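Local coordinates for motility protein B (Helicobacter pylori, PDB 3CYP) that probably forms, with MotA, the stator of the flagellar motor and fastens it to the cell wall, this chain being its periplasmic C-terminal, OmpA-like domain, at residues K32-K35 and R36-I39; Y76-P80 and N81-F85. One frame throughout, in Å; residues are numbered along the deposited sequence.

Both interactions are short connections that lead from a helix into a strand of the OmpA-like fold, and they come in series along the chain. Interaction 1 joins helix 17-30 to strand 38-44; interaction 2 joins helix 58-75 to strand 83-87. These two strands run parallel as neighbours in the mixed sheet, so the connections end side by side, their centres about 10 Å apart. They touch directly: I39 N probably donates to Q82 O, the backbone link at the start of the parallel pair, and the side-chain NE2 of Q82 probably bonds to V37 O just ahead of it. Interaction 2 also faces the second subunit, whereas interaction 1 meets no other chain.

Interaction 1 of 2, residues K32-K35 and R36-I39; sequences KLPK and RVHI
V37 folds back onto P34 across a type I beta turn, the bend by which the chain leaves helix 17-30 and enters strand 38-44 of the OmpA-like domain. V37 N donates to P34 O over 3.0 Å, lying 50° out of the carbonyl plane. P34 opens the turn as its acceptor, and its ring suits the place as an apolar flank lying alongside V37, with P34 CD 3.9 Å from V37 CG2. The other branch faces L33: V37 CG1 stands anti to its own backbone N (chi1 172°), which carries it to 3.8 Å from L33 CD1. L33 CD1 also comes within 4.3 Å of I39 CD1, so L33, V37 and I39 form one apolar cluster beside the turn, with F113 packing on L33 and I39, and I123 on V37. K35 and R36 occupy the two corners and supply the turn's backbone angles; their exposed charged side chains suit the surface, and the guanidinium of R36 forms a salt bridge with D116. Beyond the turn the imidazole of H38 is tied back through one water, which donates to K35 O at 2.9 Å and lies in the ring plane, 2.7 Å from H38 NE2.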
# COMPACT_ATOMS: atom_id res chain seq x y z
N LYS B 32 -2.44 3.92 19.15
CA LYS B 32 -2.74 3.43 20.51
C LYS B 32 -3.00 1.92 20.54
O LYS B 32 -3.01 1.32 21.63
CB LYS B 32 -3.97 4.15 21.07
CG LYS B 32 -3.76 5.65 21.30
CD LYS B 32 -4.99 6.28 21.87
CE LYS B 32 -4.85 7.81 21.91
NZ LYS B 32 -4.03 8.23 23.03
N LEU B 33 -3.23 1.34 19.38
CA LEU B 33 -3.64 -0.09 19.31
C LEU B 33 -2.49 -1.03 19.58
O LEU B 33 -1.32 -0.71 19.39
CB LEU B 33 -4.19 -0.43 17.90
CG LEU B 33 -5.35 0.42 17.43
CD1 LEU B 33 -5.84 -0.04 16.06
CD2 LEU B 33 -6.51 0.48 18.44
N PRO B 34 -2.84 -2.28 19.99
CA PRO B 34 -1.85 -3.33 20.08
C PRO B 34 -1.11 -3.49 18.77
O PRO B 34 -1.74 -3.41 17.70
CB PRO B 34 -2.70 -4.57 20.40
CG PRO B 34 -3.87 -4.06 21.08
CD PRO B 34 -4.18 -2.76 20.36
N LYS B 35 0.19 -3.75 18.85
CA LYS B 35 1.04 -3.91 17.69
C LYS B 35 0.57 -5.01 16.74
O LYS B 35 0.83 -4.93 15.55
CB LYS B 35 2.47 -4.23 18.11
CG LYS B 35 3.18 -3.11 18.79
CD LYS B 35 4.60 -3.52 19.21
CE LYS B 35 4.65 -4.74 20.15
NZ LYS B 35 4.33 -4.42 21.56
N ARG B 36 -0.12 -6.02 17.27
CA ARG B 36 -0.56 -7.13 16.43
C ARG B 36 -1.80 -6.79 15.60
O ARG B 36 -2.20 -7.60 14.76
CB ARG B 36 -0.77 -8.41 17.26
CG ARG B 36 0.53 -9.06 17.62
CD ARG B 36 0.37 -10.19 18.65
NE ARG B 36 -0.52 -11.26 18.22
CZ ARG B 36 -1.73 -11.50 18.72
NH1 ARG B 36 -2.26 -10.70 19.65
NH2 ARG B 36 -2.43 -12.53 18.27
N VAL B 37 -2.40 -5.63 15.86
CA VAL B 37 -3.59 -5.22 15.12
C VAL B 37 -3.07 -4.48 13.86
O VAL B 37 -2.25 -3.53 13.94
CB VAL B 37 -4.53 -4.27 15.95
CG1 VAL B 37 -5.66 -3.70 15.05
CG2 VAL B 37 -5.08 -4.98 17.22
N HIS B 38 -3.55 -4.89 12.70
CA HIS B 38 -3.24 -4.21 11.46
C HIS B 38 -4.51 -3.58 10.88
O HIS B 38 -5.64 -3.85 11.32
CB HIS B 38 -2.60 -5.17 10.47
CG HIS B 38 -1.19 -5.56 10.82
ND1 HIS B 38 -0.23 -5.79 9.86
CD2 HIS B 38 -0.59 -5.78 12.02
CE1 HIS B 38 0.92 -6.07 10.46
NE2 HIS B 38 0.73 -6.09 11.76
N ILE B 39 -4.28 -2.66 9.95
CA ILE B 39 -5.31 -1.80 9.38
C ILE B 39 -5.26 -1.94 7.86
O ILE B 39 -4.19 -1.80 7.26
CB ILE B 39 -5.00 -0.34 9.74
CG1 ILE B 39 -5.02 -0.18 11.27
CG2 ILE B 39 -5.92 0.65 8.96
CD1 ILE B 39 -6.33 -0.25 11.84
O HOH W 1 2.47 -6.50 13.78

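Interaction 2 of 2, residues Y76-P80 and N81-F85; sequences YGVNP and NQLSF
Two successive backbone bonds wind N79-L83 into a short 3-10 turn. Q82 N donates to N79 O over 2.9 Å and L83 N to P80 O over 3.0 Å, each donor lying above its carbonyl plane. P80 suits the start of the turn, since its ring fixes phi and its nitrogen has no hydrogen to place. The Q82 amide is held at both ends. Its OE1 accepts from a water 2.7 Å away from OE1, which itself receives N79 N; a second water bridge, to the N79 side chain, is doubtful, because that side chain has two conformers. With CG beside the backbone N (chi1 -82°) and the chain extended beyond it, the amide reaches back past N79 CB, while NE2 is satisfied by V37 O, just before strand 38-44. On the apolar side V78 and L83 cross nearly at right angles, V78 CG1 3.5 Å from L83 CD1, and the leucine continues onto L73 and I74. Positive-phi G77 ends helix 58-75 as C-prime of a Schellman motif, its NH bonded to I74 O and that of V78 to L73 O. The whole is a helix-to-strand connection of the OmpA-like fold.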
# COMPACT_ATOMS: atom_id res chain seq x y z
N TYR B 76 0.90 10.99 9.43
CA TYR B 76 0.52 11.25 10.81
C TYR B 76 1.14 10.25 11.82
O TYR B 76 0.81 10.28 13.02
CB TYR B 76 -0.98 11.26 10.91
CG TYR B 76 -1.70 12.52 10.38
CD1 TYR B 76 -2.72 12.44 9.45
CD2 TYR B 76 -1.37 13.77 10.89
CE1 TYR B 76 -3.42 13.61 9.01
CE2 TYR B 76 -2.05 14.90 10.48
CZ TYR B 76 -3.07 14.82 9.56
OH TYR B 76 -3.72 16.00 9.19
N GLY B 77 2.02 9.37 11.33
CA GLY B 77 2.83 8.57 12.19
C GLY B 77 2.44 7.11 12.32
O GLY B 77 3.05 6.40 13.11
N VAL B 78 1.47 6.65 11.54
CA VAL B 78 1.12 5.22 11.60
C VAL B 78 2.26 4.44 10.96
O VAL B 78 2.77 4.80 9.91
CB VAL B 78 -0.22 4.91 10.95
CG1 VAL B 78 -0.48 3.33 10.99
CG2 VAL B 78 -1.31 5.64 11.66
N ASN B 79 2.63 3.35 11.63
CA ASN B 79 3.70 2.50 11.14
C ASN B 79 3.24 1.79 9.83
O ASN B 79 2.21 1.15 9.82
CB ASN B 79 4.00 1.47 12.22
CG ASN B 79 4.80 2.03 13.41
OD1 ASN B 79 5.51 3.04 13.29
ND2 ASN B 79 4.66 1.39 14.57
N PRO B 80 4.00 1.96 8.71
CA PRO B 80 3.69 1.22 7.48
C PRO B 80 3.54 -0.28 7.68
O PRO B 80 2.72 -0.92 7.00
CB PRO B 80 4.90 1.51 6.61
CG PRO B 80 5.31 2.87 7.01
CD PRO B 80 5.12 2.90 8.48
N ASN B 81 4.29 -0.86 8.61
CA ASN B 81 4.11 -2.28 8.90
C ASN B 81 2.68 -2.67 9.30
O ASN B 81 2.29 -3.84 9.06
CB ASN B 81 5.09 -2.77 9.98
CG ASN B 81 5.11 -4.28 10.09
OD1 ASN B 81 5.38 -4.95 9.11
ND2 ASN B 81 4.80 -4.80 11.27
N GLN B 82 1.89 -1.76 9.87
CA GLN B 82 0.55 -2.07 10.29
C GLN B 82 -0.49 -1.73 9.20
O GLN B 82 -1.68 -1.94 9.41
CB GLN B 82 0.21 -1.31 11.55
CG GLN B 82 0.71 -1.95 12.84
CD GLN B 82 0.46 -1.04 13.99
OE1 GLN B 82 1.07 0.04 14.07
NE2 GLN B 82 -0.48 -1.40 14.84
N LEU B 83 -0.03 -1.25 8.04
CA LEU B 83 -0.94 -0.77 7.00
C LEU B 83 -0.90 -1.54 5.69
O LEU B 83 0.14 -2.08 5.28
CB LEU B 83 -0.65 0.70 6.70
CG LEU B 83 -1.18 1.69 7.71
CD1 LEU B 83 -0.48 3.04 7.47
CD2 LEU B 83 -2.71 1.83 7.62
N SER B 84 -2.05 -1.57 5.02
CA SER B 84 -2.18 -2.00 3.64
C SER B 84 -3.36 -1.24 3.05
O SER B 84 -4.14 -0.64 3.79
CB SER B 84 -2.43 -3.49 3.58
OG SER B 84 -3.63 -3.85 4.18
N PHE B 85 -3.47 -1.26 1.73
CA PHE B 85 -4.64 -0.70 1.04
C PHE B 85 -5.20 -1.66 0.02
O PHE B 85 -4.46 -2.51 -0.54
CB PHE B 85 -4.34 0.66 0.42
CG PHE B 85 -3.55 0.60 -0.88
CD1 PHE B 85 -2.15 0.47 -0.86
CD2 PHE B 85 -4.20 0.66 -2.12
CE1 PHE B 85 -1.42 0.44 -2.04
CE2 PHE B 85 -3.45 0.62 -3.30
CZ PHE B 85 -2.07 0.50 -3.25
O HOH W 2 1.24 2.74 14.15
O HOH W 3 2.96 -0.19 15.72